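Local coordinates for aminotransferase (Streptomyces pactum, PDB 4ZM4), which belongs to the class-III aminotransferases, pyridoxal-phosphate-dependent enzymes of fold type I, and binds pyridoxal-5'-phosphate and P3B, at residues B[107-112]-B[327-332]; B[128-133]-B[288-293]; B[219-222]-B[226-229]; B[253-258]-B[262-267]. The protein carries 1 engineered substitution. One frame throughout, in Å; residues are numbered along the deposited sequence.

Contact 1 (B[107-112]-B[327-332])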
loop_
_atom_site.group_PDB
_atom_site.type_symbol
_atom_site.label_atom_id
_atom_site.label_comp_id
_atom_site.label_asym_id
_atom_site.label_seq_id
_atom_site.Cartn_x
_atom_site.Cartn_y
_atom_site.Cartn_z
ATOM N N ILE B 107 -6.137 15.270 11.493
ATOM C CA ILE B 107 -5.868 15.701 10.115
ATOM C C ILE B 107 -6.711 16.949 9.815
ATOM O O ILE B 107 -6.174 17.943 9.331
ATOM C CB ILE B 107 -6.165 14.583 9.077
ATOM C CG1 ILE B 107 -5.138 13.444 9.222
ATOM C CG2 ILE B 107 -6.124 15.119 7.657
ATOM C CD1 ILE B 107 -5.548 12.175 8.514
ATOM N N ALA B 108 -8.011 16.909 10.151
ATOM C CA ALA B 108 -8.914 18.030 9.847
ATOM C C ALA B 108 -8.481 19.334 10.534
ATOM O O ALA B 108 -8.541 20.400 9.929
ATOM C CB ALA B 108 -10.347 17.699 10.192
ATOM N N GLU B 109 -7.997 19.218 11.761
ATOM C CA GLU B 109 -7.548 20.376 12.539
ATOM C C GLU B 109 -6.325 20.981 11.900
ATOM O O GLU B 109 -6.245 22.189 11.746
ATOM C CB GLU B 109 -7.210 19.970 13.995
ATOM C CG GLU B 109 -7.107 21.159 14.929
ATOM C CD GLU B 109 -6.423 20.854 16.272
ATOM O OE1 GLU B 109 -6.530 19.725 16.797
ATOM O OE2 GLU B 109 -5.768 21.751 16.795
ATOM N N LEU B 110 -5.368 20.135 11.526
ATOM C CA LEU B 110 -4.097 20.599 11.015
ATOM C C LEU B 110 -4.126 20.989 9.528
ATOM O O LEU B 110 -3.287 21.786 9.084
ATOM C CB LEU B 110 -2.993 19.539 11.304
ATOM C CG LEU B 110 -2.274 19.581 12.669
ATOM C CD1 LEU B 110 -3.190 19.865 13.829
ATOM C CD2 LEU B 110 -1.543 18.292 12.920
ATOM N N VAL B 111 -5.050 20.440 8.748
ATOM C CA VAL B 111 -5.065 20.718 7.287
ATOM C C VAL B 111 -6.311 21.463 6.889
ATOM O O VAL B 111 -7.408 20.942 7.006
ATOM C CB VAL B 111 -4.901 19.464 6.407
ATOM C CG1 VAL B 111 -4.635 19.854 4.957
ATOM C CG2 VAL B 111 -3.739 18.643 6.926
ATOM N N PRO B 112 -6.125 22.718 6.403
ATOM C CA PRO B 112 -7.235 23.630 6.065
ATOM C C PRO B 112 -8.304 22.997 5.181
ATOM O O PRO B 112 -9.497 22.991 5.530
ATOM C CB PRO B 112 -6.544 24.794 5.297
ATOM C CG PRO B 112 -5.087 24.709 5.642
ATOM C CD PRO B 112 -4.790 23.317 6.117
ATOM N N LYS B 327 2.026 14.733 18.428
ATOM C CA LYS B 327 3.347 15.319 18.710
ATOM C C LYS B 327 3.606 16.645 17.983
ATOM O O LYS B 327 4.041 17.622 18.614
ATOM C CB LYS B 327 4.465 14.348 18.352
ATOM C CG LYS B 327 5.853 14.906 18.539
ATOM C CD LYS B 327 6.895 13.807 18.561
ATOM C CE LYS B 327 8.288 14.386 18.638
ATOM N NZ LYS B 327 9.288 13.284 18.577
ATOM N N ILE B 328 3.354 16.674 16.675
ATOM C CA ILE B 328 3.561 17.902 15.873
ATOM C C ILE B 328 2.693 19.082 16.384
ATOM O O ILE B 328 3.145 20.230 16.492
ATOM C CB ILE B 328 3.242 17.653 14.391
ATOM C CG1 ILE B 328 4.316 16.765 13.764
ATOM C CG2 ILE B 328 3.114 18.972 13.622
ATOM C CD1 ILE B 328 3.970 16.279 12.366
ATOM N N ARG B 329 1.448 18.762 16.697
ATOM C CA ARG B 329 0.497 19.744 17.213
ATOM C C ARG B 329 0.976 20.349 18.529
ATOM O O ARG B 329 0.780 21.539 18.767
ATOM C CB ARG B 329 -0.850 19.074 17.406
ATOM C CG ARG B 329 -1.986 19.970 17.889
ATOM C CD ARG B 329 -2.973 18.954 18.471
ATOM N NE ARG B 329 -4.392 19.113 18.561
ATOM C CZ ARG B 329 -5.188 18.260 19.212
ATOM N NH1 ARG B 329 -4.684 17.249 19.902
ATOM N NH2 ARG B 329 -6.519 18.461 19.221
ATOM N N SER B 330 1.634 19.540 19.355
ATOM C CA SER B 330 2.086 19.987 20.667
ATOM C C SER B 330 3.331 20.862 20.603
ATOM O O SER B 330 3.782 21.367 21.610
ATOM C CB SER B 330 2.338 18.770 21.569
ATOM O OG SER B 330 3.480 18.049 21.147
ATOM N N LEU B 331 3.879 21.064 19.410
ATOM C CA LEU B 331 5.151 21.799 19.218
ATOM C C LEU B 331 4.918 22.986 18.299
ATOM O O LEU B 331 5.196 22.919 17.099
ATOM C CB LEU B 331 6.205 20.864 18.621
ATOM C CG LEU B 331 6.593 19.648 19.482
ATOM C CD1 LEU B 331 7.565 18.756 18.697
ATOM C CD2 LEU B 331 7.227 20.054 20.801
ATOM N N PRO B 332 4.391 24.081 18.860
ATOM C CA PRO B 332 3.908 25.164 18.007
ATOM C C PRO B 332 5.017 25.959 17.319
ATOM O O PRO B 332 4.744 26.622 16.316
ATOM C CB PRO B 332 3.100 26.049 18.974
ATOM C CG PRO B 332 3.684 25.777 20.311
ATOM C CD PRO B 332 4.154 24.345 20.295
#
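R329 reaches across from the end of helix 315-329 to E109 and L110, at the end of helix 98-110, so that a salt bridge lies beside a small apolar patch. The CA atoms of L110 and R329 are 7.8 Å apart, and long side chains are needed to span the gap. Along the second segment, K327 comes first; its amine turns to E78 and D76, with F72 as a cation-pi partner. I328 is directed toward helix 98-110 and also packs on V280, as suits a buried branched aliphatic. R329 makes the contact itself. With CG anti to the backbone N (chi1 -178°), its chain runs out extended; on the way CG passes L110 CD1 at 4.2 Å, and the guanidinium then meets E109 edge-on. One carboxylate oxygen, OE1, sits between two donors, 2.7 Å from R329 NH2 and 2.8 Å from R329 NE. Both bonds are bent and weak, and the straighter one, from R329 NE to E109 OE2, is long at 3.5 Å. Carboxylate and guanidinium planes are 59° apart, so the pairing is not the flat two-pronged one; the attraction is therefore probably more electrostatic than directional. Next, S330 leaves the helix and bends its hydroxyl back, OG giving K327 O a 2.6 Å hydrogen bond. L331 N bonds I328 O at 3.1 Å, while the L331 side chain settles on F72. The arrangement is that of two neighbouring helix ends in an aminotransferase fold, with L110 buried against the aliphatic part of R329 and the arginine-glutamate salt bridge exposed at the rim.

Contact 2 (B[128-133]-B[288-293])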
loop_
_atom_site.group_PDB
_atom_site.type_symbol
_atom_site.label_atom_id
_atom_site.label_comp_id
_atom_site.label_asym_id
_atom_site.label_seq_id
_atom_site.Cartn_x
_atom_site.Cartn_y
_atom_site.Cartn_z
ATOM N N ALA B 128 -4.582 6.932 -6.506
ATOM C CA ALA B 128 -5.451 6.238 -7.499
ATOM C C ALA B 128 -6.916 6.453 -7.115
ATOM O O ALA B 128 -7.729 6.763 -7.967
ATOM C CB ALA B 128 -5.129 4.751 -7.632
ATOM N N SER B 129 -7.233 6.328 -5.818
ATOM C CA SER B 129 -8.644 6.484 -5.389
ATOM C C SER B 129 -9.101 7.911 -5.424
ATOM O O SER B 129 -10.251 8.163 -5.809
ATOM C CB SER B 129 -8.869 5.855 -4.032
ATOM O OG SER B 129 -8.955 4.424 -4.136
ATOM N N ALA B 130 -8.197 8.853 -5.160
ATOM C CA ALA B 130 -8.500 10.252 -5.278
ATOM C C ALA B 130 -8.843 10.661 -6.720
ATOM O O ALA B 130 -9.789 11.468 -6.965
ATOM C CB ALA B 130 -7.338 11.089 -4.787
ATOM N N LEU B 131 -8.057 10.152 -7.686
ATOM C CA LEU B 131 -8.349 10.422 -9.104
ATOM C C LEU B 131 -9.686 9.818 -9.519
ATOM O O LEU B 131 -10.452 10.431 -10.264
ATOM C CB LEU B 131 -7.205 9.973 -10.020
ATOM C CG LEU B 131 -5.941 10.812 -9.805
ATOM C CD1 LEU B 131 -4.796 10.302 -10.697
ATOM C CD2 LEU B 131 -6.165 12.302 -10.037
ATOM N N ARG B 132 -9.963 8.603 -9.045
ATOM C CA ARG B 132 -11.227 7.968 -9.339
ATOM C C ARG B 132 -12.350 8.818 -8.767
ATOM O O ARG B 132 -13.390 8.988 -9.407
ATOM C CB ARG B 132 -11.277 6.554 -8.790
ATOM C CG ARG B 132 -10.588 5.515 -9.656
ATOM C CD ARG B 132 -10.797 4.138 -9.073
ATOM N NE ARG B 132 -10.006 3.136 -9.771
ATOM C CZ ARG B 132 -9.707 1.925 -9.285
ATOM N NH1 ARG B 132 -10.147 1.524 -8.104
ATOM N NH2 ARG B 132 -8.950 1.098 -10.011
ATOM N N LEU B 133 -12.164 9.345 -7.561
ATOM C CA LEU B 133 -13.198 10.186 -6.927
ATOM C C LEU B 133 -13.485 11.404 -7.781
ATOM O O LEU B 133 -14.644 11.730 -8.006
ATOM C CB LEU B 133 -12.759 10.616 -5.526
ATOM C CG LEU B 133 -13.708 11.523 -4.732
ATOM C CD1 LEU B 133 -15.074 10.842 -4.557
ATOM C CD2 LEU B 133 -13.106 11.877 -3.379
ATOM N N ALA B 288 -1.352 6.290 4.422
ATOM C CA ALA B 288 -1.621 7.440 3.585
ATOM C C ALA B 288 -3.102 7.780 3.726
ATOM O O ALA B 288 -3.859 7.034 4.340
ATOM C CB ALA B 288 -1.319 7.125 2.131
ATOM N N ALA B 289 -3.495 8.922 3.190
ATOM C CA ALA B 289 -4.889 9.340 3.209
ATOM C C ALA B 289 -5.151 10.270 2.043
ATOM O O ALA B 289 -4.245 10.941 1.545
ATOM C CB ALA B 289 -5.212 10.061 4.534
ATOM N N PHE B 290 -6.407 10.393 1.681
ATOM C CA PHE B 290 -6.811 11.506 0.838
ATOM C C PHE B 290 -8.098 12.060 1.384
ATOM O O PHE B 290 -8.892 11.328 1.973
ATOM C CB PHE B 290 -6.913 11.108 -0.651
ATOM C CG PHE B 290 -8.000 10.148 -0.943
ATOM C CD1 PHE B 290 -7.850 8.807 -0.632
ATOM C CD2 PHE B 290 -9.175 10.572 -1.541
ATOM C CE1 PHE B 290 -8.859 7.914 -0.907
ATOM C CE2 PHE B 290 -10.184 9.674 -1.804
ATOM C CZ PHE B 290 -10.018 8.343 -1.503
ATOM N N GLY B 291 -8.311 13.353 1.201
ATOM C CA GLY B 291 -9.499 13.969 1.739
ATOM C C GLY B 291 -9.735 15.355 1.205
ATOM O O GLY B 291 -8.934 15.886 0.448
ATOM N N GLY B 292 -10.852 15.940 1.630
ATOM C CA GLY B 292 -11.194 17.324 1.290
ATOM C C GLY B 292 -12.356 17.794 2.164
ATOM O O GLY B 292 -12.678 17.158 3.174
ATOM N N ARG B 293 -13.011 18.877 1.753
ATOM C CA ARG B 293 -14.201 19.337 2.453
ATOM C C ARG B 293 -15.354 18.409 2.139
ATOM O O ARG B 293 -15.244 17.558 1.225
ATOM C CB ARG B 293 -14.522 20.771 2.071
ATOM C CG ARG B 293 -13.517 21.731 2.660
ATOM C CD ARG B 293 -13.863 23.162 2.356
ATOM N NE ARG B 293 -12.870 24.101 2.888
ATOM C CZ ARG B 293 -12.771 24.502 4.159
ATOM N NH1 ARG B 293 -13.587 24.029 5.108
ATOM N NH2 ARG B 293 -11.831 25.382 4.483
#
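A130 and F290 mark the closest backbone approach, their CA atoms 6.5 Å apart, between helix 123-138 and strand 288-292. The two short segments run in nearly the same direction, 22° apart, with axes 8.9 Å from one another, and F290 fills the interval. Its CG stands between the backbone N and the carbonyl carbon (chi1 67°), which carries the ring out to the helix and lays one face against it. A130 N lies 3.9 Å above the centre of the F290 ring, while A130 CB rests 3.8 Å from F290 CD2. At the far end of the ring S129 CB is 3.7 Å from F290 CZ. Alanine and serine suit these places because their short side chains allow a ring to lie directly on the helix backbone. L133 approaches differently: CD2 comes in the plane of the ring, at its edge, 4.0 Å from F290 CE2. The S129 hydroxyl instead bonds H307 ND1, and H307 also meets the F290 ring edge-to-face. R132 leaves the helix toward E155 and W153 O of the second subunit. The strand lies in the large mixed sheet between strands 116-120 and 274-277, antiparallel to both, with F290 bonded through its backbone to R118; helix 123-138 packs on it by way of this ring, and helix 298-301 adds L300 against F290 and L133.

Contact 3 (B[219-222]-B[226-229])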
loop_
_atom_site.group_PDB
_atom_site.type_symbol
_atom_site.label_atom_id
_atom_site.label_comp_id
_atom_site.label_asym_id
_atom_site.label_seq_id
_atom_site.Cartn_x
_atom_site.Cartn_y
_atom_site.Cartn_z
ATOM N N PRO B 219 2.506 20.520 -5.057
ATOM C CA PRO B 219 2.482 21.992 -4.957
ATOM C C PRO B 219 3.895 22.574 -4.895
ATOM O O PRO B 219 4.131 23.653 -5.419
ATOM C CB PRO B 219 1.693 22.261 -3.667
ATOM C CG PRO B 219 1.045 20.982 -3.315
ATOM C CD PRO B 219 1.827 19.879 -3.918
ATOM N N VAL B 220 4.798 21.892 -4.227
ATOM C CA VAL B 220 6.232 22.098 -4.433
ATOM C C VAL B 220 6.729 20.831 -5.112
ATOM O O VAL B 220 6.491 19.731 -4.622
ATOM C CB VAL B 220 7.008 22.224 -3.125
ATOM C CG1 VAL B 220 8.506 22.290 -3.401
ATOM C CG2 VAL B 220 6.580 23.444 -2.363
ATOM N N LEU B 221 7.373 20.961 -6.262
ATOM C CA LEU B 221 7.897 19.798 -6.970
ATOM C C LEU B 221 9.105 19.295 -6.188
ATOM O O LEU B 221 10.150 19.947 -6.199
ATOM C CB LEU B 221 8.299 20.148 -8.406
ATOM C CG LEU B 221 9.067 19.050 -9.181
ATOM C CD1 LEU B 221 8.321 17.733 -9.147
ATOM C CD2 LEU B 221 9.338 19.453 -10.620
ATOM N N ALA B 222 8.977 18.141 -5.528
ATOM C CA ALA B 222 10.092 17.583 -4.717
ATOM C C ALA B 222 10.828 16.384 -5.353
ATOM O O ALA B 222 12.019 16.221 -5.110
ATOM C CB ALA B 222 9.602 17.221 -3.347
ATOM N N VAL B 226 13.867 20.598 -5.993
ATOM C CA VAL B 226 12.843 21.086 -5.108
ATOM C C VAL B 226 12.411 22.404 -5.709
ATOM O O VAL B 226 12.722 23.461 -5.197
ATOM C CB VAL B 226 13.385 21.247 -3.666
ATOM C CG1 VAL B 226 12.390 21.989 -2.782
ATOM C CG2 VAL B 226 13.685 19.880 -3.081
ATOM N N ILE B 227 11.694 22.333 -6.811
ATOM C CA ILE B 227 11.262 23.532 -7.519
ATOM C C ILE B 227 9.925 24.025 -6.963
ATOM O O ILE B 227 8.866 23.449 -7.247
ATOM C CB ILE B 227 11.175 23.297 -9.049
ATOM C CG1 ILE B 227 12.512 22.746 -9.555
ATOM C CG2 ILE B 227 10.835 24.597 -9.760
ATOM C CD1 ILE B 227 12.503 22.309 -11.007
ATOM N N PRO B 228 9.967 25.118 -6.201
ATOM C CA PRO B 228 8.726 25.682 -5.737
ATOM C C PRO B 228 7.891 26.269 -6.877
ATOM O O PRO B 228 8.384 26.465 -7.999
ATOM C CB PRO B 228 9.179 26.788 -4.772
ATOM C CG PRO B 228 10.505 27.219 -5.286
ATOM C CD PRO B 228 11.112 26.026 -5.984
ATOM N N PRO B 229 6.615 26.527 -6.610
ATOM C CA PRO B 229 5.805 27.089 -7.679
ATOM C C PRO B 229 6.195 28.553 -7.880
ATOM O O PRO B 229 6.489 29.254 -6.906
ATOM C CB PRO B 229 4.387 26.965 -7.131
ATOM C CG PRO B 229 4.559 27.057 -5.646
ATOM C CD PRO B 229 5.912 26.495 -5.321
#
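P219 O lies over one face of the P229 ring, 3.4 Å from P229 CD, and farther along the peptide groups of L221 and I227 face each other without being coplanar. L221 N approaches I227 O from above the carbonyl plane, 43° out of it, in a 3.1 Å hydrogen bond; the return bond, I227 N to L221 O at 2.9 Å, is bent and weak. The two N-H...O bonds make a single antiparallel hydrogen-bonded bridge between L221 and I227. L221 O also receives the CA-H of V226, at 3.1 Å from V226 CA. On one face of the bridge L221 and I227 stand side by side, CD2 of the former 4.3 Å from CD1 of the latter. The other face carries the valines: V220 CG1, set anti to its own N (chi1 174°), meets V226 CG1 at 3.9 Å. Branched aliphatics suit both faces, since the loop is largely buried. Past V220 and P228 the next hydrogen-bonded pair would be P219 with P229, and neither ring nitrogen carries a hydrogen, which is consistent with a bridge that stays single at this end. Apolar packing and hydrogen bonds from W195 NE1 to I227 O, S370 OG to V226 N and N196 ND2 to P228 O supplement it.

Contact 4 (B[253-258]-B[262-267]). With P3B ((3E,4R,5R)-4,5-dihydroxy-3-{[(Z)-{3-hydroxy-2-methyl-5-[(phosphonooxy)methyl]pyridin-4(1H)-ylidene}methyl]imino}cyclohex-1-ene-1-carboxylic acid), chain H.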
loop_
_atom_site.group_PDB
_atom_site.type_symbol
_atom_site.label_atom_id
_atom_site.label_comp_id
_atom_site.label_asym_id
_atom_site.label_seq_id
_atom_site.Cartn_x
_atom_site.Cartn_y
_atom_site.Cartn_z
ATOM N N VAL B 253 1.964 14.329 -0.408
ATOM C CA VAL B 253 2.583 13.140 0.181
ATOM C C VAL B 253 3.913 13.524 0.796
ATOM O O VAL B 253 4.212 13.118 1.908
ATOM C CB VAL B 253 2.771 12.008 -0.876
ATOM C CG1 VAL B 253 3.893 11.043 -0.490
ATOM C CG2 VAL B 253 1.477 11.228 -1.048
ATOM N N ILE B 254 4.664 14.378 0.113
ATOM C CA ILE B 254 5.917 14.879 0.636
ATOM C C ILE B 254 5.741 16.207 1.396
ATOM O O ILE B 254 6.238 16.333 2.526
ATOM C CB ILE B 254 6.965 15.025 -0.485
ATOM C CG1 ILE B 254 7.516 13.637 -0.833
ATOM C CG2 ILE B 254 8.113 15.923 -0.057
ATOM C CD1 ILE B 254 8.403 13.649 -2.063
ATOM N N THR B 255 5.041 17.180 0.813
ATOM C CA THR B 255 4.946 18.517 1.424
ATOM C C THR B 255 4.053 18.617 2.689
ATOM O O THR B 255 4.273 19.494 3.544
ATOM C CB THR B 255 4.465 19.573 0.409
ATOM O OG1 THR B 255 3.219 19.152 -0.153
ATOM C CG2 THR B 255 5.457 19.751 -0.673
ATOM N N GLY B 256 3.091 17.718 2.834
ATOM C CA GLY B 256 2.196 17.754 4.007
ATOM C C GLY B 256 2.904 17.535 5.330
ATOM O O GLY B 256 3.727 16.643 5.465
ATOM N N PHE B 257 2.618 18.397 6.287
ATOM C CA PHE B 257 3.297 18.415 7.591
ATOM C C PHE B 257 4.793 18.538 7.491
ATOM O O PHE B 257 5.509 18.222 8.451
ATOM C CB PHE B 257 2.964 17.186 8.426
ATOM C CG PHE B 257 1.528 16.770 8.341
ATOM C CD1 PHE B 257 0.544 17.454 9.035
ATOM C CD2 PHE B 257 1.159 15.702 7.542
ATOM C CE1 PHE B 257 -0.772 17.072 8.926
ATOM C CE2 PHE B 257 -0.162 15.309 7.454
ATOM C CZ PHE B 257 -1.123 15.990 8.145
ATOM N N ARG B 258 5.291 19.079 6.387
ATOM C CA ARG B 258 6.747 19.214 6.178
ATOM C C ARG B 258 7.146 20.680 5.924
ATOM O O ARG B 258 8.000 21.220 6.632
ATOM C CB ARG B 258 7.144 18.303 5.007
ATOM C CG ARG B 258 8.444 18.605 4.298
ATOM C CD ARG B 258 9.661 18.273 5.118
ATOM N NE ARG B 258 9.831 16.836 5.371
ATOM C CZ ARG B 258 10.870 16.321 6.030
ATOM N NH1 ARG B 258 11.866 17.110 6.449
ATOM N NH2 ARG B 258 10.946 15.015 6.259
ATOM N N GLY B 262 0.300 22.824 8.119
ATOM C CA GLY B 262 -0.777 22.544 7.171
ATOM C C GLY B 262 -0.315 22.416 5.726
ATOM O O GLY B 262 -1.089 22.634 4.789
ATOM N N GLY B 263 0.948 22.040 5.536
ATOM C CA GLY B 263 1.499 21.763 4.216
ATOM C C GLY B 263 1.662 22.975 3.335
ATOM O O GLY B 263 1.588 24.114 3.809
ATOM N N ALA B 264 1.817 22.719 2.030
ATOM C CA ALA B 264 1.917 23.785 1.039
ATOM C C ALA B 264 0.620 24.598 0.911
ATOM O O ALA B 264 0.652 25.756 0.588
ATOM C CB ALA B 264 2.334 23.192 -0.305
ATOM N N GLN B 265 -0.512 23.928 1.072
ATOM C CA GLN B 265 -1.816 24.544 1.215
ATOM C C GLN B 265 -1.770 25.803 2.057
ATOM O O GLN B 265 -2.243 26.855 1.642
ATOM C CB GLN B 265 -2.705 23.566 1.985
ATOM C CG GLN B 265 -3.868 23.071 1.212
ATOM C CD GLN B 265 -4.474 21.850 1.863
ATOM O OE1 GLN B 265 -5.468 21.954 2.583
ATOM N NE2 GLN B 265 -3.915 20.675 1.557
ATOM N N GLU B 266 -1.223 25.653 3.258
ATOM C CA GLU B 266 -1.160 26.692 4.252
ATOM C C GLU B 266 -0.062 27.645 3.879
ATOM O O GLU B 266 -0.246 28.862 3.903
ATOM C CB GLU B 266 -0.853 26.073 5.629
ATOM C CG GLU B 266 -0.833 27.010 6.817
ATOM C CD GLU B 266 -0.656 26.256 8.127
ATOM O OE1 GLU B 266 -1.678 25.880 8.769
ATOM O OE2 GLU B 266 0.500 26.017 8.528
ATOM N N ARG B 267 1.104 27.101 3.565
ATOM C CA ARG B 267 2.266 27.931 3.300
ATOM C C ARG B 267 1.984 28.914 2.171
ATOM O O ARG B 267 2.393 30.063 2.267
ATOM C CB ARG B 267 3.464 27.069 2.952
ATOM C CG ARG B 267 4.735 27.842 2.719
ATOM C CD ARG B 267 5.907 26.887 2.594
ATOM N NE ARG B 267 7.170 27.613 2.494
ATOM C CZ ARG B 267 8.206 27.487 3.325
ATOM N NH1 ARG B 267 8.191 26.649 4.353
ATOM N NH2 ARG B 267 9.295 28.214 3.116
HETATM O OAH P3B H . 3.466 4.783 -3.342
HETATM P PBA P3B H . 4.227 5.651 -2.254
HETATM O OAI P3B H . 5.672 5.338 -2.502
HETATM O OAC P3B H . 3.849 5.308 -0.823
HETATM O OAQ P3B H . 3.844 7.204 -2.742
HETATM C CAM P3B H . 3.784 7.599 -4.151
HETATM C CAV P3B H . 4.042 8.947 -4.195
HETATM C CAL P3B H . 2.956 9.793 -4.369
HETATM N NAP P3B H . 3.183 11.163 -4.370
HETATM C CAU P3B H . 4.446 11.678 -4.188
HETATM C CAA P3B H . 4.669 13.029 -4.223
HETATM C CAW P3B H . 5.486 10.868 -4.059
HETATM O OAE P3B H . 6.700 11.437 -3.887
HETATM C CAX P3B H . 5.349 9.479 -4.018
HETATM C CAJ P3B H . 6.503 8.630 -3.882
HETATM N NAO P3B H . 7.782 9.132 -3.945
HETATM C CAT P3B H . 8.890 8.324 -3.935
HETATM C CAK P3B H . 8.885 6.905 -4.041
HETATM C CAS P3B H . 10.032 6.121 -4.108
HETATM C CAR P3B H . 9.977 4.715 -4.152
HETATM O OAD P3B H . 10.998 4.009 -4.106
HETATM O OAB P3B H . 8.946 4.111 -4.316
HETATM C CAN P3B H . 11.242 6.635 -3.849
HETATM C CAY P3B H . 11.377 8.142 -3.581
HETATM O OAF P3B H . 12.582 8.476 -4.296
HETATM C CAZ P3B H . 10.137 9.039 -3.985
HETATM O OAG P3B H . 10.052 10.372 -3.358
#
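T255 turns OG1 into the position between its backbone N and carbonyl carbon (chi1 56°), placing it 4.1 Å from A264 CB and hydrogen-bonded to E252 OE1. T255 to R258 form a type II beta turn, closed by R258 N on T255 O at 3.0 Å, with F257 at a positive phi of 56°. The turn packs against the chain at G263, just ahead of A264, glycine to glycine: G256 CA is 4.1 Å from G263 CA. T255 O approaches that same G263 CA to 3.6 Å. Glycine suits residue 263 twice over, because its phi of 69° is costly for other residues and a CB there would crowd G256. E252 ties the two parts together, its OE1 accepting T255 OG1 and A264 N and its OE2 accepting Q265 N. Earlier in the same loop, V253 and I254 line the pocket of P3B, whose further partners include D251 and N223. V253 lies over one face of the pyridine ring, with CB 3.6 Å from P3B NAP; its branched apolar side chain is well shaped to cover a flat ring. Beside it, the CD1 methyl of I254 comes to 3.3 Å from P3B OAE.

How the contacts relate
Contact 1, between 107-112 and 327-332, closes the longest loop of the chain among the four; contact 2 is nested inside it, and contacts 3 and 4 follow one another within contact 2. The large mixed sheet is common ground: strand 288-292 belongs to it, and the loops of contacts 3 and 4 follow strands 212-217 and 247-251. Contact 4 is the hub, its centre 11 Å from those of contacts 1 and 3. It touches both, Q265 and F257 packing on V111, and A264 and T255 on P219 and V220. Contact 2 lies about 20 Å from contact 1, and they meet through P112 and R293. Packing thus runs from the outer helix ends to the P3B pocket.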